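Local coordinates for protein transcriptional regulator, TetR family (Myxococcus xanthus, PDB 5K7F) that probably acts as a DNA-binding transcriptional repressor of the TetR family that responds to isovaleryl coenzyme A and controls alternative isovaleryl coenzyme A biosynthesis, at residues A25-C30 with S109-I114; A66-G71 with I113-E118; Y70-F75 with A132-Y137; L102-G107 with L171-W176. All blocks are in the same frame, centred on the assembly; numbering follows the deposited sequence.

Interaction 1: A25-C30 with S109-I114; sequences AARLIC and SKEVII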
loop_
_atom_site.group_PDB
_atom_site.type_symbol
_atom_site.label_atom_id
_atom_site.label_comp_id
_atom_site.label_asym_id
_atom_site.label_seq_id
_atom_site.Cartn_x
_atom_site.Cartn_y
_atom_site.Cartn_z
ATOM N N ALA A 25 13.739 -9.074 -14.630
ATOM C CA ALA A 25 13.639 -7.627 -14.793
ATOM C C ALA A 25 12.932 -6.970 -13.612
ATOM O O ALA A 25 13.346 -5.903 -13.147
ATOM C CB ALA A 25 12.908 -7.327 -16.093
ATOM N N ALA A 26 11.829 -7.572 -13.148
ATOM C CA ALA A 26 11.118 -7.035 -11.987
ATOM C C ALA A 26 12.029 -6.973 -10.759
ATOM O O ALA A 26 12.018 -5.979 -10.021
ATOM C CB ALA A 26 9.877 -7.876 -11.682
ATOM N N ARG A 27 12.804 -8.033 -10.512
ATOM C CA ARG A 27 13.811 -7.986 -9.448
ATOM C C ARG A 27 14.743 -6.772 -9.597
ATOM O O ARG A 27 14.920 -5.981 -8.659
ATOM C CB ARG A 27 14.618 -9.289 -9.428
ATOM C CG ARG A 27 13.903 -10.433 -8.792
ATOM C CD ARG A 27 14.878 -11.566 -8.493
ATOM N NE ARG A 27 14.982 -12.512 -9.609
ATOM C CZ ARG A 27 14.057 -13.434 -9.905
ATOM N NH1 ARG A 27 12.944 -13.534 -9.175
ATOM N NH2 ARG A 27 14.231 -14.258 -10.943
ATOM N N LEU A 28 15.366 -6.608 -10.762
ATOM C CA LEU A 28 16.305 -5.498 -10.910
ATOM C C LEU A 28 15.608 -4.153 -10.714
ATOM O O LEU A 28 16.141 -3.245 -10.051
ATOM C CB LEU A 28 16.970 -5.554 -12.288
ATOM C CG LEU A 28 17.848 -6.751 -12.570
ATOM C CD1 LEU A 28 18.289 -6.712 -14.035
ATOM C CD2 LEU A 28 19.054 -6.762 -11.677
ATOM N N ILE A 29 14.407 -4.006 -11.270
ATOM C CA ILE A 29 13.717 -2.720 -11.176
ATOM C C ILE A 29 13.409 -2.396 -9.719
ATOM O O ILE A 29 13.568 -1.251 -9.272
ATOM C CB ILE A 29 12.438 -2.726 -12.036
ATOM C CG1 ILE A 29 12.798 -2.613 -13.517
ATOM C CG2 ILE A 29 11.554 -1.553 -11.676
ATOM C CD1 ILE A 29 11.631 -2.869 -14.465
ATOM N N CYS A 30 12.956 -3.394 -8.958
ATOM C CA CYS A 30 12.708 -3.175 -7.540
ATOM C C CYS A 30 13.997 -2.886 -6.775
ATOM O O CYS A 30 13.972 -2.135 -5.797
ATOM C CB CYS A 30 11.987 -4.384 -6.944
ATOM S SG CYS A 30 10.236 -4.400 -7.345
ATOM N N SER A 109 6.762 -14.370 -7.318
ATOM C CA SER A 109 5.771 -13.454 -7.862
ATOM C C SER A 109 5.811 -12.063 -7.229
ATOM O O SER A 109 5.223 -11.141 -7.785
ATOM C CB SER A 109 4.365 -14.055 -7.688
ATOM O OG SER A 109 4.133 -14.369 -6.322
ATOM N N LYS A 110 6.513 -11.878 -6.109
ATOM C CA LYS A 110 6.285 -10.688 -5.289
ATOM C C LYS A 110 6.708 -9.392 -5.981
ATOM O O LYS A 110 6.058 -8.364 -5.804
ATOM C CB LYS A 110 6.994 -10.839 -3.937
ATOM C CG LYS A 110 8.478 -10.934 -3.970
ATOM C CD LYS A 110 9.012 -11.458 -2.632
ATOM C CE LYS A 110 10.543 -11.485 -2.633
ATOM N NZ LYS A 110 11.112 -10.123 -2.517
ATOM N N GLU A 111 7.799 -9.393 -6.760
ATOM C CA GLU A 111 8.241 -8.133 -7.346
ATOM C C GLU A 111 7.408 -7.749 -8.561
ATOM O O GLU A 111 7.178 -6.559 -8.784
ATOM C CB GLU A 111 9.711 -8.192 -7.735
ATOM C CG GLU A 111 10.615 -8.249 -6.532
ATOM C CD GLU A 111 11.096 -9.646 -6.232
ATOM O OE1 GLU A 111 10.729 -10.594 -6.966
ATOM O OE2 GLU A 111 11.845 -9.791 -5.252
ATOM N N VAL A 112 6.967 -8.732 -9.360
ATOM C CA VAL A 112 6.002 -8.452 -10.434
ATOM C C VAL A 112 4.792 -7.711 -9.868
ATOM O O VAL A 112 4.323 -6.717 -10.435
ATOM C CB VAL A 112 5.599 -9.759 -11.157
ATOM C CG1 VAL A 112 4.446 -9.547 -12.160
ATOM C CG2 VAL A 112 6.785 -10.340 -11.912
ATOM N N ILE A 113 4.279 -8.161 -8.726
ATOM C CA ILE A 113 3.054 -7.569 -8.199
ATOM C C ILE A 113 3.341 -6.177 -7.626
ATOM O O ILE A 113 2.517 -5.268 -7.717
ATOM C CB ILE A 113 2.425 -8.510 -7.153
ATOM C CG1 ILE A 113 2.174 -9.931 -7.730
ATOM C CG2 ILE A 113 1.176 -7.903 -6.518
ATOM C CD1 ILE A 113 1.235 -9.997 -8.982
ATOM N N ILE A 114 4.504 -5.991 -7.003
ATOM C CA ILE A 114 4.882 -4.671 -6.525
ATOM C C ILE A 114 4.879 -3.669 -7.678
ATOM O O ILE A 114 4.380 -2.536 -7.547
ATOM C CB ILE A 114 6.263 -4.764 -5.851
ATOM C CG1 ILE A 114 6.126 -5.570 -4.554
ATOM C CG2 ILE A 114 6.881 -3.391 -5.629
ATOM C CD1 ILE A 114 7.462 -5.903 -3.932
#
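Helix-to-helix packing between the DNA-binding and ligand-binding domains joins 25-30, on helix 18-32, to 109-114 at the start of helix 110-117, with the short axes 8.4 Å apart and inclined at 63°. Ala26 sits at the closest point: its CB meets Val112 CG2 at 4.0 Å and also rests on the backbone N of Val112. One turn on, Cys30 SG settles 3.8 Å from Glu111 CB and 3.9 Å from Ile114 CG2. In the TetR fold this is the seam through which the ligand-binding helices bear on the first helix of the DNA-binding domain. Glu111 bends at chi2 (100°), and Glu111 OE1 comes 3.7 Å from Arg27 CG. The guanidinium stands almost perpendicular to the carboxylate, Arg27 NH1 4.3 Å from Glu111 OE1, too far for a salt bridge. Lys110 NZ instead binds Glu111 OE2 at 2.9 Å, from above the carboxylate plane. Replacing Glu111 by alanine removes the carboxylate, which would probably leave Lys110 NZ without its mate and open a gap beside Cys30 SG and Arg27 CG.

Interaction 2: A66-G71 with I113-E118; sequences AIMNYG and IIILHE
Leu116 presses its two methyl groups against the backbone of helix 60-83, where Gly71 leaves a hollow. Leu116 CD2 lies 4.0 Å from Gly71 C, and Leu116 CD1 reaches back to Met68 O at 3.6 Å. The leucine gets there because its CG is anti to the backbone N (chi1 -180°), which swings the fork across to the other helix. The absence of a side chain at Gly71 lets Leu116 CD2 come up to the backbone. Beside it, Ile113 lays its CD1 over the glycine, 3.9 Å from Gly71 O, so two branched side chains share the dip. Met68 packs on Leu116 in turn: its CB touches Leu116 CD1 at 4.1 Å, while a bend at chi3 (72°) packs the methyl Met68 CE 3.3 Å from Leu116 O. The hydrogen bond to Leu116 O comes from Lys134 NZ. At the other end Ile67 and Ile115 meet through their CG2 methyls, 4.1 Å apart, and Ala26 of helix 18-32 covers Ile115. The short axes approach to 8.4 Å at 110°, a steep crossing of helix 110-117 over the long helix 60-83 that connects the DNA-binding and ligand-binding domains of a TetR-family regulator.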
loop_
_atom_site.group_PDB
_atom_site.type_symbol
_atom_site.label_atom_id
_atom_site.label_comp_id
_atom_site.label_asym_id
_atom_site.label_seq_id
_atom_site.Cartn_x
_atom_site.Cartn_y
_atom_site.Cartn_z
ATOM N N ALA A 66 4.721 -5.113 -20.220
ATOM C CA ALA A 66 4.757 -6.566 -20.174
ATOM C C ALA A 66 4.722 -7.072 -18.732
ATOM O O ALA A 66 4.043 -8.070 -18.420
ATOM C CB ALA A 66 6.017 -7.050 -20.870
ATOM N N ILE A 67 5.510 -6.449 -17.857
ATOM C CA ILE A 67 5.519 -6.906 -16.468
ATOM C C ILE A 67 4.145 -6.684 -15.859
ATOM O O ILE A 67 3.607 -7.583 -15.190
ATOM C CB ILE A 67 6.636 -6.233 -15.646
ATOM C CG1 ILE A 67 8.022 -6.671 -16.130
ATOM C CG2 ILE A 67 6.516 -6.585 -14.138
ATOM C CD1 ILE A 67 9.148 -5.814 -15.591
ATOM N N MET A 68 3.543 -5.490 -16.090
ATOM C CA MET A 68 2.234 -5.215 -15.513
ATOM C C MET A 68 1.158 -6.160 -16.066
ATOM O O MET A 68 0.302 -6.648 -15.321
ATOM C CB MET A 68 1.908 -3.721 -15.694
ATOM C CG MET A 68 2.889 -2.837 -14.931
ATOM S SD MET A 68 2.493 -1.066 -15.039
ATOM C CE MET A 68 1.054 -1.065 -13.997
ATOM N N ASN A 69 1.185 -6.470 -17.355
ATOM C CA ASN A 69 0.252 -7.451 -17.897
ATOM C C ASN A 69 0.496 -8.840 -17.315
ATOM O O ASN A 69 -0.450 -9.607 -17.093
ATOM C CB ASN A 69 0.371 -7.498 -19.411
ATOM C CG ASN A 69 -0.561 -6.532 -20.088
ATOM O OD1 ASN A 69 -1.666 -6.240 -19.602
ATOM N ND2 ASN A 69 -0.151 -6.072 -21.241
ATOM N N TYR A 70 1.760 -9.176 -17.069
ATOM C CA TYR A 70 2.064 -10.461 -16.447
ATOM C C TYR A 70 1.484 -10.496 -15.043
ATOM O O TYR A 70 0.895 -11.504 -14.630
ATOM C CB TYR A 70 3.573 -10.687 -16.422
ATOM C CG TYR A 70 4.023 -12.016 -15.781
ATOM C CD1 TYR A 70 3.282 -13.170 -15.911
ATOM C CD2 TYR A 70 5.187 -12.086 -15.027
ATOM C CE1 TYR A 70 3.672 -14.351 -15.318
ATOM C CE2 TYR A 70 5.574 -13.285 -14.432
ATOM C CZ TYR A 70 4.822 -14.389 -14.579
ATOM O OH TYR A 70 5.192 -15.587 -13.990
ATOM N N GLY A 71 1.564 -9.364 -14.326
ATOM C CA GLY A 71 1.002 -9.316 -12.988
ATOM C C GLY A 71 -0.496 -9.554 -13.000
ATOM O O GLY A 71 -1.055 -10.208 -12.109
ATOM N N ILE A 113 4.279 -8.161 -8.726
ATOM C CA ILE A 113 3.054 -7.569 -8.199
ATOM C C ILE A 113 3.341 -6.177 -7.626
ATOM O O ILE A 113 2.517 -5.268 -7.717
ATOM C CB ILE A 113 2.425 -8.510 -7.153
ATOM C CG1 ILE A 113 2.174 -9.931 -7.730
ATOM C CG2 ILE A 113 1.176 -7.903 -6.518
ATOM C CD1 ILE A 113 1.235 -9.997 -8.982
ATOM N N ILE A 114 4.504 -5.991 -7.003
ATOM C CA ILE A 114 4.882 -4.671 -6.525
ATOM C C ILE A 114 4.879 -3.669 -7.678
ATOM O O ILE A 114 4.380 -2.536 -7.547
ATOM C CB ILE A 114 6.263 -4.764 -5.851
ATOM C CG1 ILE A 114 6.126 -5.570 -4.554
ATOM C CG2 ILE A 114 6.881 -3.391 -5.629
ATOM C CD1 ILE A 114 7.462 -5.903 -3.932
ATOM N N ILE A 115 5.450 -4.063 -8.820
ATOM C CA ILE A 115 5.549 -3.125 -9.927
ATOM C C ILE A 115 4.169 -2.803 -10.477
ATOM O O ILE A 115 3.887 -1.655 -10.860
ATOM C CB ILE A 115 6.498 -3.675 -10.998
ATOM C CG1 ILE A 115 7.934 -3.565 -10.496
ATOM C CG2 ILE A 115 6.320 -2.946 -12.320
ATOM C CD1 ILE A 115 8.883 -4.439 -11.262
ATOM N N LEU A 116 3.278 -3.796 -10.479
ATOM C CA LEU A 116 1.897 -3.605 -10.915
ATOM C C LEU A 116 1.223 -2.422 -10.223
ATOM O O LEU A 116 0.405 -1.719 -10.832
ATOM C CB LEU A 116 1.126 -4.886 -10.648
ATOM C CG LEU A 116 -0.333 -4.912 -11.029
ATOM C CD1 LEU A 116 -0.542 -4.569 -12.515
ATOM C CD2 LEU A 116 -0.828 -6.321 -10.691
ATOM N N HIS A 117 1.506 -2.213 -8.944
ATOM C CA HIS A 117 0.816 -1.187 -8.182
ATOM C C HIS A 117 1.728 -0.047 -7.752
ATOM O O HIS A 117 1.246 0.914 -7.125
ATOM C CB HIS A 117 0.121 -1.827 -6.972
ATOM C CG HIS A 117 -1.115 -2.584 -7.345
ATOM N ND1 HIS A 117 -2.287 -1.952 -7.706
ATOM C CD2 HIS A 117 -1.351 -3.912 -7.476
ATOM C CE1 HIS A 117 -3.198 -2.856 -8.015
ATOM N NE2 HIS A 117 -2.657 -4.057 -7.887
ATOM N N GLU A 118 3.013 -0.107 -8.100
ATOM C CA GLU A 118 3.968 0.970 -7.835
ATOM C C GLU A 118 4.483 1.567 -9.147
ATOM O O GLU A 118 3.941 2.554 -9.651
ATOM C CB GLU A 118 5.146 0.464 -6.995
#

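Interaction 3: Y70-F75 with A132-Y137; sequences YGMDLF and ARKKKY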
loop_
_atom_site.group_PDB
_atom_site.type_symbol
_atom_site.label_atom_id
_atom_site.label_comp_id
_atom_site.label_asym_id
_atom_site.label_seq_id
_atom_site.Cartn_x
_atom_site.Cartn_y
_atom_site.Cartn_z
ATOM N N TYR A 70 1.760 -9.176 -17.069
ATOM C CA TYR A 70 2.064 -10.461 -16.447
ATOM C C TYR A 70 1.484 -10.496 -15.043
ATOM O O TYR A 70 0.895 -11.504 -14.630
ATOM C CB TYR A 70 3.573 -10.687 -16.422
ATOM C CG TYR A 70 4.023 -12.016 -15.781
ATOM C CD1 TYR A 70 3.282 -13.170 -15.911
ATOM C CD2 TYR A 70 5.187 -12.086 -15.027
ATOM C CE1 TYR A 70 3.672 -14.351 -15.318
ATOM C CE2 TYR A 70 5.574 -13.285 -14.432
ATOM C CZ TYR A 70 4.822 -14.389 -14.579
ATOM O OH TYR A 70 5.192 -15.587 -13.990
ATOM N N GLY A 71 1.564 -9.364 -14.326
ATOM C CA GLY A 71 1.002 -9.316 -12.988
ATOM C C GLY A 71 -0.496 -9.554 -13.000
ATOM O O GLY A 71 -1.055 -10.208 -12.109
ATOM N N MET A 72 -1.186 -8.999 -13.983
ATOM C CA MET A 72 -2.628 -9.268 -14.020
ATOM C C MET A 72 -2.932 -10.700 -14.443
ATOM O O MET A 72 -3.950 -11.263 -14.024
ATOM C CB MET A 72 -3.322 -8.295 -14.950
ATOM C CG MET A 72 -3.401 -6.836 -14.411
ATOM S SD MET A 72 -3.791 -6.669 -12.645
ATOM C CE MET A 72 -5.417 -7.425 -12.549
ATOM N N ASP A 73 -2.104 -11.280 -15.313
ATOM C CA ASP A 73 -2.196 -12.705 -15.627
ATOM C C ASP A 73 -2.030 -13.544 -14.375
ATOM O O ASP A 73 -2.670 -14.597 -14.227
ATOM C CB ASP A 73 -1.127 -13.107 -16.640
ATOM C CG ASP A 73 -1.449 -12.693 -18.042
ATOM O OD1 ASP A 73 -2.587 -12.311 -18.309
ATOM O OD2 ASP A 73 -0.541 -12.824 -18.901
ATOM N N LEU A 74 -1.158 -13.106 -13.464
ATOM C CA LEU A 74 -0.960 -13.858 -12.237
ATOM C C LEU A 74 -2.186 -13.791 -11.336
ATOM O O LEU A 74 -2.509 -14.781 -10.670
ATOM C CB LEU A 74 0.273 -13.361 -11.487
ATOM C CG LEU A 74 1.590 -13.671 -12.152
ATOM C CD1 LEU A 74 2.779 -13.134 -11.359
ATOM C CD2 LEU A 74 1.703 -15.242 -12.360
ATOM N N PHE A 75 -2.843 -12.620 -11.241
ATOM C CA PHE A 75 -4.124 -12.552 -10.516
ATOM C C PHE A 75 -5.137 -13.574 -11.061
ATOM O O PHE A 75 -5.850 -14.227 -10.292
ATOM C CB PHE A 75 -4.689 -11.106 -10.540
ATOM C CG PHE A 75 -4.186 -10.234 -9.386
ATOM C CD1 PHE A 75 -4.867 -10.211 -8.165
ATOM C CD2 PHE A 75 -3.038 -9.444 -9.510
ATOM C CE1 PHE A 75 -4.441 -9.441 -7.129
ATOM C CE2 PHE A 75 -2.575 -8.665 -8.433
ATOM C CZ PHE A 75 -3.280 -8.679 -7.240
ATOM N N ALA A 132 -8.045 -1.061 -16.848
ATOM C CA ALA A 132 -9.254 -1.848 -17.087
ATOM C C ALA A 132 -9.108 -3.259 -16.537
ATOM O O ALA A 132 -10.053 -3.816 -15.974
ATOM C CB ALA A 132 -9.579 -1.898 -18.578
ATOM N N ARG A 133 -7.918 -3.839 -16.649
ATOM C CA ARG A 133 -7.722 -5.158 -16.075
ATOM C C ARG A 133 -7.800 -5.097 -14.556
ATOM O O ARG A 133 -8.439 -5.946 -13.917
ATOM C CB ARG A 133 -6.384 -5.723 -16.536
ATOM C CG ARG A 133 -6.300 -5.975 -18.054
ATOM C CD ARG A 133 -5.109 -6.855 -18.426
ATOM N NE ARG A 133 -5.338 -8.233 -17.997
ATOM C CZ ARG A 133 -4.459 -9.230 -18.085
ATOM N NH1 ARG A 133 -3.248 -9.043 -18.595
ATOM N NH2 ARG A 133 -4.781 -10.422 -17.637
ATOM N N LYS A 134 -7.168 -4.099 -13.954
ATOM C CA LYS A 134 -7.241 -3.974 -12.498
ATOM C C LYS A 134 -8.686 -3.853 -12.042
ATOM O O LYS A 134 -9.068 -4.387 -10.989
ATOM C CB LYS A 134 -6.423 -2.769 -12.021
ATOM C CG LYS A 134 -4.892 -2.953 -12.104
ATOM C CD LYS A 134 -4.164 -1.647 -11.793
ATOM C CE LYS A 134 -2.652 -1.844 -11.775
ATOM N NZ LYS A 134 -1.983 -0.649 -11.208
ATOM N N LYS A 135 -9.506 -3.142 -12.816
ATOM C CA LYS A 135 -10.874 -2.889 -12.376
ATOM C C LYS A 135 -11.728 -4.150 -12.419
ATOM O O LYS A 135 -12.699 -4.253 -11.659
ATOM C CB LYS A 135 -11.528 -1.797 -13.228
ATOM C CG LYS A 135 -12.979 -1.509 -12.810
ATOM C CD LYS A 135 -13.607 -0.372 -13.621
ATOM C CE LYS A 135 -15.004 -0.043 -13.103
ATOM N NZ LYS A 135 -15.996 -1.103 -13.397
ATOM N N LYS A 136 -11.417 -5.094 -13.301
ATOM C CA LYS A 136 -12.127 -6.376 -13.302
ATOM C C LYS A 136 -11.942 -7.122 -11.979
ATOM O O LYS A 136 -12.886 -7.727 -11.471
ATOM C CB LYS A 136 -11.687 -7.222 -14.479
ATOM C CG LYS A 136 -12.217 -6.699 -15.829
ATOM C CD LYS A 136 -12.301 -7.794 -16.888
ATOM C CE LYS A 136 -12.220 -7.225 -18.304
ATOM N NZ LYS A 136 -10.797 -7.028 -18.767
ATOM N N TYR A 137 -10.746 -7.058 -11.386
ATOM C CA TYR A 137 -10.548 -7.662 -10.069
ATOM C C TYR A 137 -11.367 -6.957 -8.992
ATOM O O TYR A 137 -12.027 -7.609 -8.167
ATOM C CB TYR A 137 -9.050 -7.659 -9.726
ATOM C CG TYR A 137 -8.725 -8.488 -8.497
ATOM C CD1 TYR A 137 -8.985 -9.849 -8.467
ATOM C CD2 TYR A 137 -8.145 -7.918 -7.382
ATOM C CE1 TYR A 137 -8.715 -10.634 -7.330
ATOM C CE2 TYR A 137 -7.859 -8.673 -6.252
ATOM C CZ TYR A 137 -8.135 -10.050 -6.239
ATOM O OH TYR A 137 -7.859 -10.832 -5.133
#
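Asp73 and Arg133 form a salt bridge between helix 60-83 and helix 125-150, which run side by side in the helical bundle of the TetR ligand-binding domain, their short axes 10.4 Å apart and 19° from parallel. Arg133 NH2 gives the stronger bond to Asp73 OD1, 3.0 Å long and fairly straight at 161°; NH1 adds a weak one to the same oxygen. The carboxylate oxygen lies at the edge of the guanidinium, in its plane, and is itself met on its anti side. Met72 CB sits over the centre of one guanidinium face, 3.5 Å from Arg133 CZ, and so backs the flat group while Asp73 holds its rim. With a leucine in place of Arg133, Asp73 would probably lose its charged mate and Met72 CB the flat surface it rests on. Bends at chi2 and chi3 fold Met72 along the other helix, bringing CE over the Arg133 carbonyl and Met72 SD to Lys134 CG at 3.9 Å. Farther out, Asn100 holds the hydroxyl of Tyr137. The tyrosine receives a T-shaped approach from Phe75, whose CE1 comes 3.6 Å from Tyr137 CE2.

Interaction 4: L102-G107 with L171-W176; sequences LLVTRG and LWIYKW
Apolar contacts carry the meeting of 102-107 with 171-176, and Val104 has the largest share of them. Its two methyls part company: Val104 CG2 touches Leu171 CD2 at 4.0 Å, the two side chains lying about at right angles, while Val104 CG1 rests 4.0 Å from Ile173 CB and also comes near the backbone N of Tyr174. Holding CG1 anti to the backbone N, the valine torsion (chi1 160°) sends CG1 to Ile173 and CG2 to Leu171. Thr105 adds a methyl-to-methyl contact, Thr105 CG2 against Ile173 CG2 at 3.7 Å. In the TetR ligand-binding domain this packs the C-terminal end of helix 89-105 against the chain leaving helix 159-171, and Met192 of helix 185-196 also lies against Ile173. The polar interactions stay within each side or reach the second subunit. The hydroxyl of Thr105 turns back to bond Ile101 O in its own helix, so that its methyl is the part presented to Ile173. Leu102 O takes two backbone donors as the helix finishes, Thr105 N at 3.0 Å and Arg106 N at 2.9 Å. Within 171-176, Lys175 NZ donates to the hydroxyl of its neighbour, 3.0 Å from Tyr174 OH, and forms a salt bridge with Glu118 of the second subunit. Aromatic packing also crosses the dimer interface, where Trp176 stacks on Phe164 of the second subunit.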
loop_
_atom_site.group_PDB
_atom_site.type_symbol
_atom_site.label_atom_id
_atom_site.label_comp_id
_atom_site.label_asym_id
_atom_site.label_seq_id
_atom_site.Cartn_x
_atom_site.Cartn_y
_atom_site.Cartn_z
ATOM N N LEU A 102 -0.857 -15.045 -0.623
ATOM C CA LEU A 102 0.210 -15.896 -1.141
ATOM C C LEU A 102 0.824 -15.288 -2.408
ATOM O O LEU A 102 2.047 -15.226 -2.551
ATOM C CB LEU A 102 -0.311 -17.331 -1.371
ATOM C CG LEU A 102 -0.825 -18.131 -0.137
ATOM C CD1 LEU A 102 -1.389 -19.471 -0.546
ATOM C CD2 LEU A 102 0.231 -18.234 0.962
ATOM N N LEU A 103 0.005 -14.831 -3.350
ATOM C CA LEU A 103 0.565 -14.178 -4.536
ATOM C C LEU A 103 1.493 -13.001 -4.188
ATOM O O LEU A 103 2.502 -12.769 -4.861
ATOM C CB LEU A 103 -0.579 -13.702 -5.433
ATOM C CG LEU A 103 -0.200 -12.795 -6.597
ATOM C CD1 LEU A 103 0.650 -13.502 -7.583
ATOM C CD2 LEU A 103 -1.445 -12.276 -7.305
ATOM N N VAL A 104 1.197 -12.280 -3.109
ATOM C CA VAL A 104 1.964 -11.113 -2.714
ATOM C C VAL A 104 3.276 -11.492 -2.064
ATOM O O VAL A 104 4.232 -10.701 -2.107
ATOM C CB VAL A 104 1.085 -10.276 -1.772
ATOM C CG1 VAL A 104 1.893 -9.358 -0.955
ATOM C CG2 VAL A 104 0.079 -9.465 -2.607
ATOM N N THR A 105 3.351 -12.696 -1.463
ATOM C CA THR A 105 4.466 -13.054 -0.595
ATOM C C THR A 105 5.379 -14.101 -1.175
ATOM O O THR A 105 6.533 -14.175 -0.732
ATOM C CB THR A 105 3.983 -13.517 0.792
ATOM O OG1 THR A 105 2.974 -14.517 0.707
ATOM C CG2 THR A 105 3.394 -12.352 1.583
ATOM N N ARG A 106 4.916 -14.881 -2.159
ATOM C CA ARG A 106 5.786 -15.900 -2.759
ATOM C C ARG A 106 6.992 -15.241 -3.437
ATOM O O ARG A 106 6.866 -14.266 -4.183
ATOM C CB ARG A 106 5.006 -16.747 -3.760
ATOM C CG ARG A 106 3.915 -17.650 -3.161
ATOM C CD ARG A 106 3.699 -18.951 -4.040
ATOM N NE ARG A 106 2.516 -19.705 -3.669
ATOM C CZ ARG A 106 1.272 -19.369 -3.974
ATOM N NH1 ARG A 106 1.017 -18.238 -4.638
ATOM N NH2 ARG A 106 0.291 -20.150 -3.576
ATOM N N GLY A 107 8.180 -15.768 -3.172
ATOM C CA GLY A 107 9.374 -15.176 -3.747
ATOM C C GLY A 107 9.294 -14.950 -5.251
ATOM O O GLY A 107 9.743 -13.916 -5.746
ATOM N N LEU A 171 -2.262 -5.944 -0.268
ATOM C CA LEU A 171 -1.160 -5.494 -1.098
ATOM C C LEU A 171 -0.058 -4.848 -0.264
ATOM O O LEU A 171 1.115 -4.885 -0.662
ATOM C CB LEU A 171 -1.682 -4.529 -2.173
ATOM C CG LEU A 171 -2.702 -5.155 -3.130
ATOM C CD1 LEU A 171 -3.178 -4.102 -4.120
ATOM C CD2 LEU A 171 -2.111 -6.341 -3.857
ATOM N N TRP A 172 -0.399 -4.235 0.880
ATOM C CA TRP A 172 0.601 -3.574 1.716
ATOM C C TRP A 172 1.505 -4.563 2.454
ATOM O O TRP A 172 2.524 -4.130 3.010
ATOM C CB TRP A 172 -0.077 -2.597 2.705
ATOM C CG TRP A 172 0.810 -1.370 2.997
ATOM C CD1 TRP A 172 1.111 -0.357 2.128
ATOM C CD2 TRP A 172 1.526 -1.081 4.204
ATOM N NE1 TRP A 172 1.960 0.537 2.719
ATOM C CE2 TRP A 172 2.225 0.123 3.995
ATOM C CE3 TRP A 172 1.638 -1.713 5.446
ATOM C CZ2 TRP A 172 3.021 0.707 4.981
ATOM C CZ3 TRP A 172 2.449 -1.123 6.427
ATOM C CH2 TRP A 172 3.127 0.055 6.178
ATOM N N ILE A 173 1.190 -5.874 2.431
ATOM C CA ILE A 173 2.024 -6.903 3.086
ATOM C C ILE A 173 3.477 -6.853 2.605
ATOM O O ILE A 173 4.399 -7.137 3.375
ATOM C CB ILE A 173 1.410 -8.285 2.887
ATOM C CG1 ILE A 173 0.036 -8.383 3.571
ATOM C CG2 ILE A 173 2.344 -9.351 3.423
ATOM C CD1 ILE A 173 -0.682 -9.793 3.327
ATOM N N TYR A 174 3.715 -6.503 1.344
ATOM C CA TYR A 174 5.098 -6.467 0.875
ATOM C C TYR A 174 5.969 -5.483 1.640
ATOM O O TYR A 174 7.184 -5.695 1.726
ATOM C CB TYR A 174 5.122 -6.173 -0.620
ATOM C CG TYR A 174 5.167 -4.731 -1.026
ATOM C CD1 TYR A 174 6.389 -4.078 -1.216
ATOM C CD2 TYR A 174 4.001 -4.040 -1.303
ATOM C CE1 TYR A 174 6.435 -2.782 -1.629
ATOM C CE2 TYR A 174 4.040 -2.729 -1.713
ATOM C CZ TYR A 174 5.264 -2.107 -1.880
ATOM O OH TYR A 174 5.334 -0.799 -2.295
ATOM N N LYS A 175 5.380 -4.443 2.244
ATOM C CA LYS A 175 6.136 -3.444 3.010
ATOM C C LYS A 175 6.729 -4.008 4.296
ATOM O O LYS A 175 7.702 -3.445 4.804
ATOM C CB LYS A 175 5.246 -2.241 3.386
ATOM C CG LYS A 175 4.914 -1.283 2.243
ATOM C CD LYS A 175 6.166 -0.645 1.678
ATOM C CE LYS A 175 5.883 0.665 0.947
ATOM N NZ LYS A 175 4.564 0.644 0.260
ATOM N N TRP A 176 6.182 -5.094 4.838
ATOM C CA TRP A 176 6.600 -5.561 6.150
ATOM C C TRP A 176 6.855 -7.045 6.243
ATOM O O TRP A 176 7.422 -7.495 7.242
ATOM C CB TRP A 176 5.565 -5.182 7.209
ATOM C CG TRP A 176 4.179 -5.706 7.017
ATOM C CD1 TRP A 176 3.166 -5.145 6.265
ATOM C CD2 TRP A 176 3.616 -6.836 7.652
ATOM N NE1 TRP A 176 2.026 -5.882 6.390
ATOM C CE2 TRP A 176 2.283 -6.945 7.217
ATOM C CE3 TRP A 176 4.106 -7.781 8.543
ATOM C CZ2 TRP A 176 1.449 -7.971 7.642
ATOM C CZ3 TRP A 176 3.296 -8.783 8.952
ATOM C CH2 TRP A 176 1.952 -8.849 8.542
#

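Helix 110-117 lies at the middle of the set. Interactions 1 and 2 share it, their centres about 8 Å apart, and Val112 packs on Gly71 between them. Interaction 2 also shares helix 60-83 with interaction 3, their centres about 9 Å apart, where Leu116 CD2 lies on Met72 and Phe75. Interaction 4, its centre about 11 Å from that of interaction 1, is tied to it by Ser109 OG and Leu103 O and through Ile114 and Tyr174. Along the chain, the first segments come in order 1, 2, 3, 4, and interaction 4 alternates with each of the others. Interactions 1, 2 and 4 thus link the DNA-binding domain through helix 110-117 to the side near the second subunit, with interaction 3 holding helix 125-150 alongside, consistent with ligand-dependent control of DNA binding.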